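Local coordinates for protein yahD a copper inducible hydrolase (Lactococcus lactis subsp. lactis, PDB 3OG9) that is probably a hydrolase of the alpha/beta fold, is induced by copper, and binds D-malate in its pocket, at residues Q31-E34 / I35-I39; G67-T70 / K71-F74; P164-N167 / F168-K172; H191-T194 / Q195-L199. All coordinates share one frame; numbering follows the deposited sequence. Where two conformers were deposited one is given.

In the fold
All four contacts are local, each a turn or a helix start. Contact 2 lies farthest out, its centre about 19 Å from the chain's centre against 13 Å for contact 1. Contacts 1 and 3 open helices 33-39 and 165-177 of two beta-alpha-beta units by backbone bonds, with Leu-32, Ala-36 and Phe-168 turned to the sheet and Glu-34 and Lys-166 exposed. Contact 4 caps the N-terminal end of helix 195-208 with a capping box whose Glu-197 is buried; contact 2 is a loop turn with a carbonyl over an aromatic ring. Contacts 1 and 4 touch at Val-198, contacts 2 and 3 at Thr-70, while contacts 2 and 4 both reach the D-malate.

Contact 1 of 4, residues Q31-E34 / I35-I39; sequences QLVE and IAEMI
Ala-36 N gives its hydrogen to Leu-32 O at 2.8 Å, the first of three i to i+4 backbone bonds that carry the contact; Glu-37 N to Val-33 O and Met-38 N to Glu-34 O are the next two. A water bridges the start of the helix, donating to Gln-31 O and accepting from Ile-35 N at 2.9 Å.

Apolar contact is lighter. Leu-32 CD2 meets Ile-35 CB at 4.4 Å, and branched or small residues suit this side because Leu-32, Val-33 and Ala-36 lie on Leu-21 of strand 19-22.

Among the charged groups, Glu-37 runs beside Val-33, pointing the same way, with OE1 3.8 Å from Val-33 CG1. With CG anti to the carbonyl carbon (chi1 -76°) and an extended chain beyond, its OE1 reaches a salt bridge with Lys-10 NZ. Were this glutamate an alanine, Lys-10 would probably lose its acidic mate, and Val-33 CG1 the chain lying beside it. The Glu-34 carboxylate keeps its distance, OE2 to Glu-37 OE2 being 5.3 Å.

Such an i to i+4 ladder is the first turn of the helix in a beta-alpha-beta crossover, here joining strands 19-22 and 45-48 of the alpha/beta-hydrolase sheet.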
loop_
_atom_site.group_PDB
_atom_site.type_symbol
_atom_site.label_atom_id
_atom_site.label_comp_id
_atom_site.label_asym_id
_atom_site.label_seq_id
_atom_site.Cartn_x
_atom_site.Cartn_y
_atom_site.Cartn_z
ATOM N N GLN A 31 -12.339 -4.523 3.297
ATOM C CA GLN A 31 -11.423 -5.503 3.864
ATOM C C GLN A 31 -10.620 -4.945 5.058
ATOM O O GLN A 31 -10.497 -5.596 6.079
ATOM C CB GLN A 31 -10.438 -5.982 2.781
ATOM C CG GLN A 31 -9.433 -7.030 3.321
ATOM C CD GLN A 31 -8.455 -7.504 2.294
ATOM O OE1 GLN A 31 -7.661 -6.716 1.766
ATOM N NE2 GLN A 31 -8.475 -8.825 2.015
ATOM N N LEU A 32 -10.053 -3.749 4.899
ATOM C CA LEU A 32 -9.035 -3.264 5.856
ATOM C C LEU A 32 -9.579 -2.298 6.881
ATOM O O LEU A 32 -8.835 -1.809 7.731
ATOM C CB LEU A 32 -7.841 -2.637 5.105
ATOM C CG LEU A 32 -6.982 -3.676 4.345
ATOM C CD1 LEU A 32 -5.870 -3.021 3.534
ATOM C CD2 LEU A 32 -6.410 -4.728 5.295
ATOM N N VAL A 33 -10.880 -2.020 6.811
ATOM C CA VAL A 33 -11.477 -0.982 7.635
ATOM C C VAL A 33 -11.274 -1.160 9.137
ATOM O O VAL A 33 -10.781 -0.229 9.789
ATOM C CB VAL A 33 -12.966 -0.718 7.271
ATOM C CG1 VAL A 33 -13.629 0.212 8.312
ATOM C CG2 VAL A 33 -13.044 -0.151 5.877
ATOM N N GLU A 34 -11.607 -2.344 9.682
ATOM C CA GLU A 34 -11.394 -2.610 11.109
ATOM C C GLU A 34 -9.937 -2.659 11.477
ATOM O O GLU A 34 -9.563 -2.220 12.566
ATOM C CB GLU A 34 -12.101 -3.902 11.546
ATOM C CG GLU A 34 -13.614 -3.717 11.630
ATOM C CD GLU A 34 -14.327 -4.951 12.163
ATOM O OE1 GLU A 34 -13.989 -6.071 11.737
ATOM O OE2 GLU A 34 -15.227 -4.782 13.011
ATOM N N ILE A 35 -9.096 -3.150 10.564
ATOM C CA ILE A 35 -7.659 -3.164 10.789
ATOM C C ILE A 35 -7.136 -1.712 10.934
ATOM O O ILE A 35 -6.369 -1.398 11.867
ATOM C CB ILE A 35 -6.911 -3.927 9.628
ATOM C CG1 ILE A 35 -7.293 -5.408 9.595
ATOM C CG2 ILE A 35 -5.378 -3.837 9.727
ATOM C CD1 ILE A 35 -6.938 -6.113 10.781
ATOM N N ALA A 36 -7.507 -0.853 9.990
ATOM C CA ALA A 36 -7.075 0.569 10.047
ATOM C C ALA A 36 -7.546 1.241 11.334
ATOM O O ALA A 36 -6.817 2.021 11.924
ATOM C CB ALA A 36 -7.605 1.364 8.836
ATOM N N GLU A 37 -8.776 0.935 11.746
ATOM C CA GLU A 37 -9.316 1.432 12.999
ATOM C C GLU A 37 -8.481 1.016 14.231
ATOM O O GLU A 37 -8.405 1.781 15.186
ATOM C CB GLU A 37 -10.791 1.046 13.149
ATOM C CG GLU A 37 -11.706 1.915 12.280
ATOM C CD GLU A 37 -13.110 1.339 12.058
ATOM O OE1 GLU A 37 -13.969 2.105 11.547
ATOM O OE2 GLU A 37 -13.385 0.146 12.368
ATOM N N MET A 38 -7.850 -0.155 14.188
ATOM C CA MET A 38 -6.925 -0.581 15.260
ATOM C C MET A 38 -5.555 0.105 15.175
ATOM O O MET A 38 -4.962 0.462 16.201
ATOM C CB MET A 38 -6.746 -2.112 15.277
ATOM C CG MET A 38 -7.972 -2.878 15.747
ATOM S SD MET A 38 -7.680 -4.610 16.225
ATOM C CE MET A 38 -6.707 -4.363 17.712
ATOM N N ILE A 39 -5.061 0.297 13.956
ATOM C CA ILE A 39 -3.763 0.907 13.739
ATOM C C ILE A 39 -3.744 2.409 14.063
ATOM O O ILE A 39 -2.802 2.911 14.693
ATOM C CB ILE A 39 -3.309 0.675 12.295
ATOM C CG1 ILE A 39 -3.074 -0.823 12.045
ATOM C CG2 ILE A 39 -2.025 1.498 11.949
ATOM C CD1 ILE A 39 -2.841 -1.154 10.568
HETATM O O HOH W 1 -10.328 -5.159 8.809
#

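Contact 2 of 4, residues G67-T70 / K71-F74; sequences GGFT and KENF. With MLT (D-malate), chain C.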
loop_
_atom_site.group_PDB
_atom_site.type_symbol
_atom_site.label_atom_id
_atom_site.label_comp_id
_atom_site.label_asym_id
_atom_site.label_seq_id
_atom_site.Cartn_x
_atom_site.Cartn_y
_atom_site.Cartn_z
ATOM N N GLY A 67 1.410 -17.363 -13.817
ATOM C CA GLY A 67 1.374 -17.634 -12.352
ATOM C C GLY A 67 2.573 -18.380 -11.764
ATOM O O GLY A 67 2.785 -18.375 -10.533
ATOM N N GLY A 68 3.380 -19.014 -12.608
ATOM C CA GLY A 68 4.666 -19.570 -12.145
ATOM C C GLY A 68 5.771 -18.538 -11.869
ATOM O O GLY A 68 6.859 -18.908 -11.388
ATOM N N PHE A 69 5.507 -17.264 -12.193
ATOM C CA PHE A 69 6.513 -16.200 -12.161
ATOM C C PHE A 69 6.090 -15.106 -11.174
ATOM O O PHE A 69 4.926 -14.997 -10.820
ATOM C CB PHE A 69 6.746 -15.614 -13.570
ATOM C CG PHE A 69 7.376 -16.603 -14.526
ATOM C CD1 PHE A 69 8.760 -16.568 -14.776
ATOM C CD2 PHE A 69 6.602 -17.622 -15.127
ATOM C CE1 PHE A 69 9.364 -17.517 -15.635
ATOM C CE2 PHE A 69 7.196 -18.562 -15.967
ATOM C CZ PHE A 69 8.584 -18.498 -16.226
ATOM N N THR A 70 7.063 -14.315 -10.760
ATOM C CA THR A 70 6.857 -13.162 -9.896
ATOM C C THR A 70 6.781 -11.898 -10.773
ATOM O O THR A 70 5.743 -11.668 -11.332
ATOM C CB THR A 70 7.916 -13.137 -8.778
ATOM O OG1 THR A 70 7.697 -14.306 -7.947
ATOM C CG2 THR A 70 7.767 -11.886 -7.935
ATOM N N LYS A 71 7.877 -11.166 -10.996
ATOM C CA LYS A 71 7.790 -9.882 -11.734
ATOM C C LYS A 71 7.325 -10.023 -13.183
ATOM O O LYS A 71 6.676 -9.129 -13.696
ATOM C CB LYS A 71 9.110 -9.067 -11.660
ATOM C CG LYS A 71 9.285 -8.333 -10.310
ATOM C CD LYS A 71 10.363 -7.284 -10.358
ATOM C CE LYS A 71 11.702 -7.833 -9.984
ATOM N NZ LYS A 71 12.721 -6.961 -10.579
ATOM N N GLU A 72 7.663 -11.140 -13.833
ATOM C CA GLU A 72 7.216 -11.395 -15.203
ATOM C C GLU A 72 5.692 -11.506 -15.330
ATOM O O GLU A 72 5.163 -11.336 -16.429
ATOM C CB GLU A 72 7.871 -12.663 -15.814
ATOM C CG GLU A 72 9.411 -12.563 -15.981
ATOM C CD GLU A 72 10.186 -12.866 -14.680
ATOM O OE1 GLU A 72 9.545 -13.218 -13.655
ATOM O OE2 GLU A 72 11.449 -12.755 -14.681
ATOM N N ASN A 73 4.999 -11.800 -14.236
ATOM C CA ASN A 73 3.532 -11.862 -14.284
ATOM C C ASN A 73 2.820 -10.522 -14.104
ATOM O O ASN A 73 1.606 -10.459 -14.228
ATOM C CB ASN A 73 2.986 -12.865 -13.245
ATOM C CG ASN A 73 1.610 -13.406 -13.623
ATOM O OD1 ASN A 73 1.212 -13.369 -14.786
ATOM N ND2 ASN A 73 0.879 -13.903 -12.643
ATOM N N PHE A 74 3.559 -9.448 -13.816
ATOM C CA PHE A 74 2.910 -8.152 -13.550
ATOM C C PHE A 74 2.822 -7.376 -14.857
ATOM O O PHE A 74 3.851 -7.098 -15.501
ATOM C CB PHE A 74 3.675 -7.368 -12.477
ATOM C CG PHE A 74 3.898 -8.133 -11.188
ATOM C CD1 PHE A 74 2.916 -8.980 -10.676
ATOM C CD2 PHE A 74 5.059 -7.918 -10.427
ATOM C CE1 PHE A 74 3.125 -9.673 -9.459
ATOM C CE2 PHE A 74 5.275 -8.603 -9.219
ATOM C CZ PHE A 74 4.313 -9.488 -8.731
HETATM C C1 MLT C . 0.517 -8.528 -6.771
HETATM O O1 MLT C . -0.186 -8.780 -7.786
HETATM O O2 MLT C . 0.555 -7.368 -6.294
HETATM C C2 MLT C . 1.346 -9.620 -6.130
HETATM O O3 MLT C . 1.256 -10.838 -6.846
HETATM C C3 MLT C . 0.970 -9.826 -4.662
HETATM C C4 MLT C . -0.421 -10.381 -4.469
HETATM O O4 MLT C . -0.587 -11.188 -3.529
HETATM O O5 MLT C . -1.415 -10.069 -5.176
HETATM O O HOH W 2 2.308 -14.005 -10.092
HETATM O O HOH W 3 9.905 -14.809 -11.494
#
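Thr-70 O lies over the centre of the Phe-74 ring, 3.6 Å above its plane, in a short 3-10 turn that precedes helix 76-97 and brings the ring to the D-malate pocket. The same oxygen accepts from Asn-73 N at 3.0 Å, the donor standing above the carbonyl plane, and so one carbonyl both closes the turn and covers the ring.

This inner side is the tight part. Phe-74 has CG anti to its carbonyl carbon (chi1 -54°), which swings the ring back under the Thr-70 carbonyl, and Thr-70 CG2 approaches CZ at 4.3 Å. Leu-63 and Leu-138 also touch the ring, a flat apolar group suited to this buried place. Asn-73 is buried too, and its amide is well used: OD1 accepts from the backbone N of Leu-66 and of Arg-64, while ND2 gives to a water that also donates to Phe-69 O. With a leucine in place of Phe-74, Thr-70 O would probably lose the ring face it lies over, and a gap is likely to open beside malate O3. Lys-71, bent at chi3, takes its NZ to Gln-137 OE1.

The outer side is looser. The exposed Phe-69 and Glu-72 meet there, carboxylate and ring planes 68° apart, with OE1 at the ring edge 3.6 Å from CD1. A bend at chi2 (82°) folds Glu-72 back towards Phe-69, and a water joins its OE1 to Thr-70 N. On the ligand side, the edge of the Phe-74 ring brings CE1 to 3.4 Å from malate O3.

Contact 3 of 4, residues P164-N167 / F168-K172; sequences PQKN and FGDLK
Asp-170 folds back over the helix turn that Lys-166 begins. Its CB sits 3.5 Å from Asn-167 O; CG comes next, 3.7 Å from Lys-166 O, held over that carbonyl because it is anti to Asp-170's own carbonyl carbon (chi1 -80°). At the tip the two oxygens part. OD2 lies alongside the Lys-166 chain, 4.1 Å from its CG, whereas OD1 takes a weak bond from a water that also donates to Lys-166 O. The two side chains run side by side, yet the lysine bends at chi3 and its NZ stays 6.8 Å from Asp-170 OD2, so any attraction of the charges acts at a distance.

Beneath them are the first two turns of helix 165-177, the helix of the beta-alpha-beta unit between strands 151-156 and 181-186. Pro-164 occupies the N-cap, where a residue with no N-H costs the helix nothing, and its O accepts from Phe-168 N at 2.9 Å. Gly-169 N to Gln-165 O, Asp-170 N to Lys-166 O and Leu-171 N to Asn-167 O continue the ladder. On the sheet side, Phe-168 stacks with Tyr-156 and touches Ile-184. Elsewhere, the buried Asn-167 OD1 accepts from Gln-137 N of a loop.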
loop_
_atom_site.group_PDB
_atom_site.type_symbol
_atom_site.label_atom_id
_atom_site.label_comp_id
_atom_site.label_asym_id
_atom_site.label_seq_id
_atom_site.Cartn_x
_atom_site.Cartn_y
_atom_site.Cartn_z
ATOM N N PRO A 164 9.704 -13.361 -2.823
ATOM C CA PRO A 164 11.084 -13.812 -2.733
ATOM C C PRO A 164 11.921 -12.890 -1.849
ATOM O O PRO A 164 11.744 -11.656 -1.882
ATOM C CB PRO A 164 11.589 -13.692 -4.177
ATOM C CG PRO A 164 10.360 -13.766 -5.022
ATOM C CD PRO A 164 9.320 -13.037 -4.215
ATOM N N GLN A 165 12.874 -13.479 -1.128
ATOM C CA GLN A 165 13.806 -12.704 -0.326
ATOM C C GLN A 165 14.518 -11.626 -1.140
ATOM O O GLN A 165 14.606 -10.471 -0.708
ATOM C CB GLN A 165 14.842 -13.630 0.345
ATOM C CG GLN A 165 15.918 -12.890 1.101
ATOM C CD GLN A 165 16.866 -13.819 1.865
ATOM O OE1 GLN A 165 16.455 -14.560 2.770
ATOM N NE2 GLN A 165 18.157 -13.754 1.521
ATOM N N LYS A 166 15.028 -11.999 -2.316
ATOM C CA LYS A 166 15.772 -11.043 -3.145
ATOM C C LYS A 166 14.865 -9.899 -3.516
ATOM O O LYS A 166 15.286 -8.737 -3.532
ATOM C CB LYS A 166 16.342 -11.700 -4.417
ATOM C CG LYS A 166 17.048 -10.681 -5.388
ATOM C CD LYS A 166 18.183 -11.312 -6.199
ATOM C CE LYS A 166 17.676 -12.101 -7.393
ATOM N NZ LYS A 166 18.784 -12.938 -7.988
ATOM N N ASN A 167 13.627 -10.232 -3.865
ATOM C CA ASN A 167 12.660 -9.207 -4.225
ATOM C C ASN A 167 12.423 -8.231 -3.072
ATOM O O ASN A 167 12.460 -7.007 -3.268
ATOM C CB ASN A 167 11.324 -9.813 -4.682
ATOM C CG ASN A 167 10.315 -8.726 -5.054
ATOM O OD1 ASN A 167 9.997 -7.860 -4.227
ATOM N ND2 ASN A 167 9.880 -8.714 -6.304
ATOM N N PHE A 168 12.148 -8.754 -1.871
ATOM C CA PHE A 168 12.008 -7.868 -0.708
ATOM C C PHE A 168 13.269 -7.014 -0.427
ATOM O O PHE A 168 13.145 -5.842 -0.105
ATOM C CB PHE A 168 11.538 -8.643 0.531
ATOM C CG PHE A 168 11.095 -7.740 1.676
ATOM C CD1 PHE A 168 9.891 -7.011 1.594
ATOM C CD2 PHE A 168 11.901 -7.605 2.826
ATOM C CE1 PHE A 168 9.481 -6.150 2.659
ATOM C CE2 PHE A 168 11.510 -6.739 3.901
ATOM C CZ PHE A 168 10.312 -6.006 3.811
ATOM N N GLY A 169 14.468 -7.588 -0.598
ATOM C CA GLY A 169 15.734 -6.808 -0.545
ATOM C C GLY A 169 15.803 -5.642 -1.522
ATOM O O GLY A 169 16.359 -4.556 -1.217
ATOM N N ASP A 170 15.279 -5.859 -2.728
ATOM C CA ASP A 170 15.220 -4.801 -3.738
ATOM C C ASP A 170 14.224 -3.716 -3.372
ATOM O O ASP A 170 14.484 -2.533 -3.595
ATOM C CB ASP A 170 14.920 -5.358 -5.150
ATOM C CG ASP A 170 16.169 -5.958 -5.848
ATOM O OD1 ASP A 170 17.333 -5.476 -5.642
ATOM O OD2 ASP A 170 15.990 -6.914 -6.641
ATOM N N LEU A 171 13.066 -4.103 -2.841
ATOM C CA LEU A 171 12.113 -3.108 -2.353
ATOM C C LEU A 171 12.713 -2.226 -1.234
ATOM O O LEU A 171 12.584 -1.015 -1.268
ATOM C CB LEU A 171 10.830 -3.792 -1.844
ATOM C CG LEU A 171 9.849 -2.842 -1.143
ATOM C CD1 LEU A 171 9.249 -1.854 -2.170
ATOM C CD2 LEU A 171 8.751 -3.675 -0.461
ATOM N N LYS A 172 13.338 -2.851 -0.247
ATOM C CA LYS A 172 13.935 -2.102 0.870
ATOM C C LYS A 172 15.039 -1.165 0.324
ATOM O O LYS A 172 15.135 0.027 0.678
ATOM C CB LYS A 172 14.547 -3.101 1.854
ATOM C CG LYS A 172 13.566 -3.803 2.762
ATOM C CD LYS A 172 14.370 -4.548 3.860
ATOM C CE LYS A 172 15.272 -5.642 3.300
ATOM N NZ LYS A 172 16.022 -6.273 4.426
HETATM O O HOH W 4 18.062 -7.594 -3.566
#

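Contact 4 of 4, residues H191-T194 / Q195-L199; sequences HQLT and QEEVL. Unlike the reference sequence in segment 191-194: Thr-194 (reference Met). With MLT (D-malate), chain C.
Thr-194 and Glu-197 both take the first torsion that sets the group between backbone N and carbonyl carbon, OG1 at chi1 70° and CG at chi1 71°, and this turns each side chain onto the other's backbone. The result is a capping box at the start of helix 195-208. Thr-194 OG1 accepts from Glu-197 N at 2.9 Å, and Glu-197 OE1 accepts from Thr-194 N at 3.0 Å, met from above the carboxylate plane. A hydroxyl short enough to reach an N-H of the first turn suits the N-cap, and a glutamate three residues on is long enough to reach back. This threonine differs from the reference sequence, which has methionine there.

Glu-197 is buried, and its carboxylate has further polar partners: OE1 bonds His-134 NE2 and OE2 bonds Ser-155 OG. Leu-193 CD1 covers it at 3.6 Å from CD, and Leu-193 CG meets Val-198 CG2 at 4.2 Å, the two side chains crossing at about a right angle. Val-198 N then continues the helix by donating to Thr-194 O.

Just before the cap the chain supplies His-191 to the pocket. Its ND1 bonds Asp-160 and its NE2 bonds Ser-110 OG, an arrangement consistent with the Ser-His-Asp triad of alpha/beta hydrolases. The same His-191 NE2 makes a weak bond of 3.1 Å to malate O4.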
loop_
_atom_site.group_PDB
_atom_site.type_symbol
_atom_site.label_atom_id
_atom_site.label_comp_id
_atom_site.label_asym_id
_atom_site.label_seq_id
_atom_site.Cartn_x
_atom_site.Cartn_y
_atom_site.Cartn_z
ATOM N N HIS A 191 2.398 -15.393 3.553
ATOM C CA HIS A 191 1.744 -14.190 2.993
ATOM C C HIS A 191 0.578 -13.674 3.833
ATOM O O HIS A 191 0.058 -12.551 3.593
ATOM C CB HIS A 191 1.247 -14.470 1.559
ATOM C CG HIS A 191 1.146 -13.249 0.686
ATOM N ND1 HIS A 191 2.228 -12.459 0.378
ATOM C CD2 HIS A 191 0.094 -12.725 0.008
ATOM C CE1 HIS A 191 1.844 -11.474 -0.415
ATOM N NE2 HIS A 191 0.550 -11.613 -0.655
ATOM N N GLN A 192 0.147 -14.483 4.809
ATOM C CA GLN A 192 -1.025 -14.119 5.622
ATOM C C GLN A 192 -0.787 -12.912 6.538
ATOM O O GLN A 192 0.205 -12.872 7.274
ATOM C CB GLN A 192 -1.399 -15.308 6.494
ATOM C CG GLN A 192 -2.638 -15.136 7.358
ATOM C CD GLN A 192 -3.120 -16.486 7.878
ATOM O OE1 GLN A 192 -2.679 -16.948 8.932
ATOM N NE2 GLN A 192 -3.989 -17.145 7.107
ATOM N N LEU A 193 -1.721 -11.964 6.542
ATOM C CA LEU A 193 -1.686 -10.853 7.490
ATOM C C LEU A 193 -1.916 -11.333 8.947
ATOM O O LEU A 193 -2.912 -12.006 9.245
ATOM C CB LEU A 193 -2.722 -9.807 7.097
ATOM C CG LEU A 193 -2.721 -8.518 7.938
ATOM C CD1 LEU A 193 -1.483 -7.735 7.551
ATOM C CD2 LEU A 193 -3.998 -7.695 7.695
ATOM N N THR A 194 -1.009 -10.992 9.863
ATOM C CA THR A 194 -1.118 -11.487 11.233
ATOM C C THR A 194 -1.508 -10.392 12.209
ATOM O O THR A 194 -1.233 -9.170 11.987
ATOM C CB THR A 194 0.225 -12.061 11.746
ATOM O OG1 THR A 194 1.118 -10.964 11.928
ATOM C CG2 THR A 194 0.826 -13.065 10.761
ATOM N N GLN A 195 -2.155 -10.818 13.297
ATOM C CA GLN A 195 -2.552 -9.891 14.368
ATOM C C GLN A 195 -1.327 -9.172 14.912
ATOM O O GLN A 195 -1.395 -8.001 15.292
ATOM C CB GLN A 195 -3.320 -10.635 15.491
ATOM C CG GLN A 195 -4.726 -11.131 14.977
ATOM C CD GLN A 195 -5.575 -11.955 15.971
ATOM O OE1 GLN A 195 -5.936 -13.118 15.701
ATOM N NE2 GLN A 195 -5.946 -11.337 17.076
ATOM N N GLU A 196 -0.208 -9.882 14.981
ATOM C CA GLU A 196 1.014 -9.338 15.579
ATOM C C GLU A 196 1.620 -8.260 14.682
ATOM O O GLU A 196 2.144 -7.254 15.176
ATOM C CB GLU A 196 2.050 -10.447 15.840
ATOM C CG GLU A 196 1.621 -11.470 16.923
ATOM C CD GLU A 196 0.607 -12.545 16.431
ATOM O OE1 GLU A 196 0.281 -12.618 15.216
ATOM O OE2 GLU A 196 0.135 -13.337 17.288
ATOM N N GLU A 197 1.554 -8.447 13.371
ATOM C CA GLU A 197 2.139 -7.374 12.533
ATOM C C GLU A 197 1.298 -6.109 12.563
ATOM O O GLU A 197 1.833 -5.011 12.476
ATOM C CB GLU A 197 2.435 -7.821 11.097
ATOM C CG GLU A 197 1.225 -8.056 10.211
ATOM C CD GLU A 197 1.653 -8.745 8.901
ATOM O OE1 GLU A 197 1.590 -9.978 8.817
ATOM O OE2 GLU A 197 2.116 -8.044 7.981
ATOM N N VAL A 198 -0.017 -6.265 12.688
ATOM C CA VAL A 198 -0.907 -5.114 12.855
ATOM C C VAL A 198 -0.663 -4.325 14.171
ATOM O O VAL A 198 -0.626 -3.068 14.174
ATOM C CB VAL A 198 -2.374 -5.528 12.672
ATOM C CG1 VAL A 198 -3.326 -4.391 13.050
ATOM C CG2 VAL A 198 -2.571 -5.980 11.251
ATOM N N LEU A 199 -0.480 -5.040 15.276
ATOM C CA LEU A 199 -0.078 -4.365 16.524
ATOM C C LEU A 199 1.293 -3.673 16.418
ATOM O O LEU A 199 1.495 -2.597 17.001
ATOM C CB LEU A 199 -0.135 -5.318 17.724
ATOM C CG LEU A 199 -1.556 -5.811 18.049
ATOM C CD1 LEU A 199 -1.547 -6.682 19.316
ATOM C CD2 LEU A 199 -2.511 -4.633 18.240
HETATM C C1 MLT C . 0.517 -8.528 -6.771
HETATM O O1 MLT C . -0.186 -8.780 -7.786
HETATM O O2 MLT C . 0.555 -7.368 -6.294
HETATM C C2 MLT C . 1.346 -9.620 -6.130
HETATM O O3 MLT C . 1.256 -10.838 -6.846
HETATM C C3 MLT C . 0.970 -9.826 -4.662
HETATM C C4 MLT C . -0.421 -10.381 -4.469
HETATM O O4 MLT C . -0.587 -11.188 -3.529
HETATM O O5 MLT C . -1.415 -10.069 -5.176
#